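Local coordinates for protein malic enzyme (Entamoeba histolytica, PDB 3NV9) that probably catalyses the NAD(P)-dependent oxidative decarboxylation of malate to pyruvate, at residues M382-F393 with E410-V421. Residues are numbered along the deposited sequence; the frame is centred on the assembly and turned at random.
Sequences MAIAASRALAEF and EPGIFPKEAADV
Ala-389 of helix 382-393 sits against Glu-417 of helix 413-421, its CB 4.1 Å from Glu-417 CA, where two helices of the NAD-binding, Rossmann-type region pack as a close antiparallel pair, axes 8.3 Å apart at their nearest and N-to-C directions 144° apart. Apolar contacts run along the seam. At one end Val-421 splits its methyls: CG1 meets Met-382 CE at 3.6 Å, the thioether chain bending at chi3 (74°), while CG2 rests against Ala-386 CB. Farther along, Leu-390 CD1 lies 3.8 Å from Ile-413 CG2; the leucine also touches Val-201 and Ala-204 of helix 193-213. Phe-393 closes the other end. With CG anti to the backbone N (chi1 179°), its ring extends over the turn Glu-410 to Ile-413, and Ile-413 CG1 makes a CH-pi contact with one face, 3.8 Å from the centroid. The Glu-410 carboxylate stands at the ring edge, nearly perpendicular to the ring plane, and is held by a salt bridge to Arg-397. The aliphatic chain of Lys-416 runs along helix 382-393, its CD near Phe-393 CB, before bending at chi4. The polar links between the helices pass through water on the more open side. One water donates to both Ala-385 O and Asp-420 OD1, whereas Asp-420 OD2 takes a hydrogen bond from Trp-438, so both carboxylate oxygens have partners. Glu-392 and Lys-416 stay beyond salt-bridge range; a second water spans them, donating to Glu-392 OE1 at 2.8 Å and accepting from Lys-416 NZ at 2.8 Å.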
ATOM      1  N   MET A 382      14.095  -6.382  22.488  1.00 25.95           N
ATOM      2  CA  MET A 382      12.706  -6.422  22.117  1.00 26.07           C
ATOM      3  C   MET A 382      12.435  -7.734  21.385  1.00 27.15           C
ATOM      4  O   MET A 382      11.461  -8.423  21.705  1.00 27.87           O
ATOM      5  CB  MET A 382      12.386  -5.235  21.230  1.00 25.78           C
ATOM      6  CG  MET A 382      12.147  -3.975  22.018  1.00 24.23           C
ATOM      7  SD  MET A 382      12.229  -2.567  20.903  1.00 25.50           S
ATOM      8  CE  MET A 382      10.638  -2.733  20.007  1.00 24.04           C
ATOM      9  N   ALA A 383      13.321  -8.097  20.438  1.00 25.85           N
ATOM     10  CA  ALA A 383      13.221  -9.394  19.770  1.00 25.09           C
ATOM     11  C   ALA A 383      13.198 -10.544  20.748  1.00 24.32           C
ATOM     12  O   ALA A 383      12.499 -11.519  20.532  1.00 21.58           O
ATOM     13  CB  ALA A 383      14.349  -9.598  18.799  1.00 25.06           C
ATOM     14  N   ILE A 384      14.011 -10.437  21.795  1.00 25.25           N
ATOM     15  CA  ILE A 384      14.138 -11.519  22.798  1.00 26.14           C
ATOM     16  C   ILE A 384      12.879 -11.579  23.688  1.00 25.32           C
ATOM     17  O   ILE A 384      12.401 -12.628  24.027  1.00 26.05           O
ATOM     18  CB  ILE A 384      15.439 -11.378  23.625  1.00 26.50           C
ATOM     19  CG1 ILE A 384      16.665 -11.779  22.758  1.00 27.37           C
ATOM     20  CG2 ILE A 384      15.364 -12.218  24.918  1.00 26.13           C
ATOM     21  CD1 ILE A 384      18.043 -11.372  23.302  1.00 24.95           C
ATOM     22  N   ALA A 385      12.317 -10.438  24.016  1.00 24.96           N
ATOM     23  CA  ALA A 385      11.086 -10.433  24.798  1.00 25.12           C
ATOM     24  C   ALA A 385       9.986 -11.219  24.012  1.00 24.69           C
ATOM     25  O   ALA A 385       9.254 -12.015  24.587  1.00 24.65           O
ATOM     26  CB  ALA A 385      10.665  -8.959  25.045  1.00 23.46           C
ATOM     27  N   ALA A 386       9.895 -10.993  22.693  1.00 23.27           N
ATOM     28  CA  ALA A 386       8.918 -11.710  21.886  1.00 22.76           C
ATOM     29  C   ALA A 386       9.183 -13.185  21.944  1.00 23.27           C
ATOM     30  O   ALA A 386       8.210 -13.972  21.995  1.00 24.12           O
ATOM     31  CB  ALA A 386       8.873 -11.217  20.424  1.00 21.23           C
ATOM     32  N   SER A 387      10.468 -13.585  21.965  1.00 23.18           N
ATOM     33  CA  SER A 387      10.819 -15.004  22.068  1.00 23.15           C
ATOM     34  C   SER A 387      10.318 -15.610  23.355  1.00 23.73           C
ATOM     35  O   SER A 387       9.811 -16.722  23.353  1.00 23.70           O
ATOM     36  CB  SER A 387      12.327 -15.260  22.049  1.00 23.69           C
ATOM     37  OG  SER A 387      12.987 -14.592  21.040  1.00 21.83           O
ATOM     38  N   ARG A 388      10.483 -14.908  24.468  1.00 24.74           N
ATOM     39  CA  ARG A 388      10.072 -15.508  25.758  1.00 24.94           C
ATOM     40  C   ARG A 388       8.574 -15.593  25.776  1.00 25.15           C
ATOM     41  O   ARG A 388       8.046 -16.606  26.173  1.00 26.18           O
ATOM     42  CB  ARG A 388      10.576 -14.738  26.971  1.00 25.39           C
ATOM     43  CG  ARG A 388      12.111 -14.677  27.107  1.00 28.08           C
ATOM     44  CD  ARG A 388      12.538 -13.917  28.407  1.00 35.00           C
ATOM     45  NE  ARG A 388      13.998 -13.763  28.466  1.00 45.25           N
ATOM     46  CZ  ARG A 388      14.890 -14.768  28.491  1.00 46.10           C
ATOM     47  NH1 ARG A 388      14.499 -16.044  28.488  1.00 45.60           N
ATOM     48  NH2 ARG A 388      16.195 -14.487  28.525  1.00 48.51           N
ATOM     49  N   ALA A 389       7.901 -14.541  25.301  1.00 25.24           N
ATOM     50  CA  ALA A 389       6.443 -14.504  25.209  1.00 25.05           C
ATOM     51  C   ALA A 389       5.925 -15.663  24.370  1.00 25.72           C
ATOM     52  O   ALA A 389       4.918 -16.304  24.733  1.00 26.58           O
ATOM     53  CB  ALA A 389       5.982 -13.180  24.608  1.00 25.02           C
ATOM     54  N   LEU A 390       6.602 -15.932  23.235  1.00 25.02           N
ATOM     55  CA  LEU A 390       6.169 -16.997  22.302  1.00 23.42           C
ATOM     56  C   LEU A 390       6.374 -18.366  22.933  1.00 23.69           C
ATOM     57  O   LEU A 390       5.511 -19.254  22.862  1.00 23.81           O
ATOM     58  CB  LEU A 390       6.913 -16.917  20.936  1.00 20.95           C
ATOM     59  CG  LEU A 390       6.599 -18.013  19.924  1.00 19.86           C
ATOM     60  CD1 LEU A 390       5.117 -18.167  19.705  1.00 18.99           C
ATOM     61  CD2 LEU A 390       7.280 -17.735  18.558  1.00 19.50           C
ATOM     62  N   ALA A 391       7.548 -18.549  23.508  1.00 23.95           N
ATOM     63  CA  ALA A 391       7.896 -19.798  24.144  1.00 24.55           C
ATOM     64  C   ALA A 391       7.003 -20.044  25.369  1.00 24.85           C
ATOM     65  O   ALA A 391       6.510 -21.131  25.534  1.00 25.06           O
ATOM     66  CB  ALA A 391       9.321 -19.750  24.555  1.00 24.53           C
ATOM     67  N   GLU A 392       6.795 -19.034  26.218  1.00 25.83           N
ATOM     68  CA  GLU A 392       5.939 -19.208  27.424  1.00 27.55           C
ATOM     69  C   GLU A 392       4.461 -19.445  27.050  1.00 26.40           C
ATOM     70  O   GLU A 392       3.815 -20.277  27.638  1.00 24.88           O
ATOM     71  CB  GLU A 392       6.060 -18.020  28.369  1.00 27.58           C
ATOM     72  CG  GLU A 392       7.476 -17.686  28.785  1.00 36.80           C
ATOM     73  CD  GLU A 392       7.595 -16.330  29.514  1.00 45.38           C
ATOM     74  OE1 GLU A 392       6.590 -15.573  29.585  1.00 49.57           O
ATOM     75  OE2 GLU A 392       8.699 -16.021  30.012  1.00 48.46           O
ATOM     76  N   PHE A 393       3.957 -18.741  26.029  1.00 26.13           N
ATOM     77  CA  PHE A 393       2.591 -18.973  25.561  1.00 25.93           C
ATOM     78  C   PHE A 393       2.440 -20.435  25.195  1.00 26.86           C
ATOM     79  O   PHE A 393       1.441 -21.096  25.580  1.00 27.03           O
ATOM     80  CB  PHE A 393       2.234 -18.120  24.334  1.00 25.72           C
ATOM     81  CG  PHE A 393       0.847 -18.360  23.827  1.00 23.58           C
ATOM     82  CD1 PHE A 393      -0.183 -17.541  24.222  1.00 21.35           C
ATOM     83  CD2 PHE A 393       0.569 -19.436  22.981  1.00 24.21           C
ATOM     84  CE1 PHE A 393      -1.471 -17.770  23.767  1.00 20.64           C
ATOM     85  CE2 PHE A 393      -0.740 -19.675  22.529  1.00 20.77           C
ATOM     86  CZ  PHE A 393      -1.733 -18.856  22.919  1.00 21.65           C
ATOM     87  N   GLU A 410      -2.882 -19.694  16.618  1.00 22.74           N
ATOM     88  CA  GLU A 410      -3.068 -19.310  18.046  1.00 24.23           C
ATOM     89  C   GLU A 410      -2.945 -17.765  18.230  1.00 22.80           C
ATOM     90  O   GLU A 410      -1.949 -17.247  18.667  1.00 22.26           O
ATOM     91  CB  GLU A 410      -2.113 -20.064  18.960  1.00 24.38           C
ATOM     92  CG  GLU A 410      -2.338 -21.614  19.003  1.00 25.52           C
ATOM     93  CD  GLU A 410      -1.257 -22.344  19.863  1.00 27.18           C
ATOM     94  OE1 GLU A 410      -0.056 -22.324  19.487  1.00 28.84           O
ATOM     95  OE2 GLU A 410      -1.595 -22.925  20.917  1.00 27.01           O
ATOM     96  N   PRO A 411      -4.005 -17.057  17.865  1.00 22.34           N
ATOM     97  CA  PRO A 411      -4.013 -15.625  17.780  1.00 22.34           C
ATOM     98  C   PRO A 411      -3.700 -14.927  19.093  1.00 22.74           C
ATOM     99  O   PRO A 411      -3.299 -13.761  19.058  1.00 23.01           O
ATOM    100  CB  PRO A 411      -5.419 -15.294  17.249  1.00 23.22           C
ATOM    101  CG  PRO A 411      -6.296 -16.428  17.663  1.00 22.20           C
ATOM    102  CD  PRO A 411      -5.344 -17.658  17.659  1.00 22.51           C
ATOM    103  N   GLY A 412      -3.775 -15.631  20.218  1.00 21.83           N
ATOM    104  CA  GLY A 412      -3.486 -14.991  21.523  1.00 21.55           C
ATOM    105  C   GLY A 412      -1.992 -14.780  21.688  1.00 23.18           C
ATOM    106  O   GLY A 412      -1.548 -13.946  22.491  1.00 22.07           O
ATOM    107  N   ILE A 413      -1.179 -15.549  20.952  1.00 23.22           N
ATOM    108  CA  ILE A 413       0.264 -15.287  20.989  1.00 22.46           C
ATOM    109  C   ILE A 413       0.496 -13.807  20.772  1.00 21.85           C
ATOM    110  O   ILE A 413       1.384 -13.191  21.395  1.00 23.81           O
ATOM    111  CB  ILE A 413       1.021 -16.048  19.814  1.00 23.00           C
ATOM    112  CG1 ILE A 413       1.108 -17.548  20.056  1.00 21.76           C
ATOM    113  CG2 ILE A 413       2.435 -15.524  19.603  1.00 23.23           C
ATOM    114  CD1 ILE A 413       1.324 -18.343  18.748  1.00 25.28           C
ATOM    115  N   PHE A 414      -0.251 -13.191  19.862  1.00 20.62           N
ATOM    116  CA  PHE A 414       0.288 -11.941  19.338  1.00 19.53           C
ATOM    117  C   PHE A 414       0.054 -10.688  20.184  1.00 20.02           C
ATOM    118  O   PHE A 414       0.926  -9.879  20.239  1.00 21.16           O
ATOM    119  CB  PHE A 414      -0.051 -11.773  17.871  1.00 19.66           C
ATOM    120  CG  PHE A 414       0.307 -12.962  17.085  1.00 17.84           C
ATOM    121  CD1 PHE A 414       1.630 -13.200  16.765  1.00 15.80           C
ATOM    122  CD2 PHE A 414      -0.664 -13.890  16.767  1.00 16.41           C
ATOM    123  CE1 PHE A 414       1.988 -14.391  16.115  1.00 20.80           C
ATOM    124  CE2 PHE A 414      -0.344 -15.053  16.075  1.00 16.92           C
ATOM    125  CZ  PHE A 414       0.999 -15.320  15.753  1.00 18.59           C
ATOM    126  N   PRO A 415      -1.091 -10.556  20.862  1.00 18.75           N
ATOM    127  CA  PRO A 415      -1.206  -9.437  21.806  1.00 19.26           C
ATOM    128  C   PRO A 415      -0.274  -9.603  22.975  1.00 19.89           C
ATOM    129  O   PRO A 415       0.209  -8.613  23.534  1.00 20.82           O
ATOM    130  CB  PRO A 415      -2.710  -9.447  22.242  1.00 17.79           C
ATOM    131  CG  PRO A 415      -3.174 -10.854  21.889  1.00 19.58           C
ATOM    132  CD  PRO A 415      -2.363 -11.277  20.677  1.00 17.98           C
ATOM    133  N   LYS A 416       0.037 -10.839  23.332  1.00 21.24           N
ATOM    134  CA  LYS A 416       1.004 -11.037  24.389  1.00 22.05           C
ATOM    135  C   LYS A 416       2.431 -10.622  23.901  1.00 23.32           C
ATOM    136  O   LYS A 416       3.150  -9.875  24.618  1.00 23.55           O
ATOM    137  CB  LYS A 416       0.934 -12.482  24.874  1.00 23.02           C
ATOM    138  CG  LYS A 416       2.040 -12.927  25.754  1.00 21.92           C
ATOM    139  CD  LYS A 416       1.899 -14.430  25.940  1.00 25.47           C
ATOM    140  CE  LYS A 416       3.017 -15.020  26.848  1.00 25.84           C
ATOM    141  NZ  LYS A 416       2.673 -14.666  28.301  1.00 34.02           N
ATOM    142  N   GLU A 417       2.846 -11.090  22.712  1.00 22.83           N
ATOM    143  CA  GLU A 417       4.106 -10.569  22.109  1.00 22.63           C
ATOM    144  C   GLU A 417       4.093  -9.056  22.102  1.00 22.18           C
ATOM    145  O   GLU A 417       5.055  -8.446  22.479  1.00 22.16           O
ATOM    146  CB  GLU A 417       4.398 -11.084  20.684  1.00 21.66           C
ATOM    147  CG  GLU A 417       4.741 -12.546  20.648  1.00 20.02           C
ATOM    148  CD  GLU A 417       5.013 -13.086  19.260  1.00 18.19           C
ATOM    149  OE1 GLU A 417       4.670 -12.430  18.272  1.00 21.24           O
ATOM    150  OE2 GLU A 417       5.595 -14.190  19.148  1.00 19.53           O
ATOM    151  N   ALA A 418       2.975  -8.459  21.718  1.00 22.41           N
ATOM    152  CA  ALA A 418       2.953  -7.036  21.500  1.00 22.80           C
ATOM    153  C   ALA A 418       3.205  -6.302  22.813  1.00 23.65           C
ATOM    154  O   ALA A 418       3.956  -5.322  22.847  1.00 23.37           O
ATOM    155  CB  ALA A 418       1.599  -6.621  20.897  1.00 23.30           C
ATOM    156  N   ALA A 419       2.556  -6.777  23.891  1.00 23.71           N
ATOM    157  CA  ALA A 419       2.673  -6.119  25.195  1.00 23.72           C
ATOM    158  C   ALA A 419       4.047  -6.340  25.782  1.00 23.28           C
ATOM    159  O   ALA A 419       4.645  -5.406  26.299  1.00 23.79           O
ATOM    160  CB  ALA A 419       1.547  -6.602  26.152  1.00 24.15           C
ATOM    161  N   ASP A 420       4.589  -7.556  25.695  1.00 23.36           N
ATOM    162  CA  ASP A 420       5.969  -7.756  26.208  1.00 23.53           C
ATOM    163  C   ASP A 420       7.045  -6.924  25.439  1.00 24.15           C
ATOM    164  O   ASP A 420       7.947  -6.303  26.072  1.00 24.15           O
ATOM    165  CB  ASP A 420       6.368  -9.230  26.192  1.00 23.34           C
ATOM    166  CG  ASP A 420       5.617 -10.100  27.226  1.00 24.59           C
ATOM    167  OD1 ASP A 420       5.905 -11.322  27.234  1.00 25.45           O
ATOM    168  OD2 ASP A 420       4.786  -9.608  28.023  1.00 25.38           O
ATOM    169  N   VAL A 421       6.970  -6.952  24.095  1.00 22.66           N
ATOM    170  CA  VAL A 421       7.864  -6.158  23.250  1.00 23.07           C
ATOM    171  C   VAL A 421       7.746  -4.650  23.576  1.00 24.11           C
ATOM    172  O   VAL A 421       8.729  -3.921  23.563  1.00 25.38           O
ATOM    173  CB  VAL A 421       7.532  -6.342  21.763  1.00 22.91           C
ATOM    174  CG1 VAL A 421       8.166  -5.217  20.883  1.00 18.47           C
ATOM    175  CG2 VAL A 421       7.914  -7.761  21.302  1.00 19.61           C
TER
HETATM  176  O   HOH W   1       8.671 -11.658  27.243  1.00 34.53           O
HETATM  177  O   HOH W   2       3.934 -16.333  30.174  1.00 42.28           O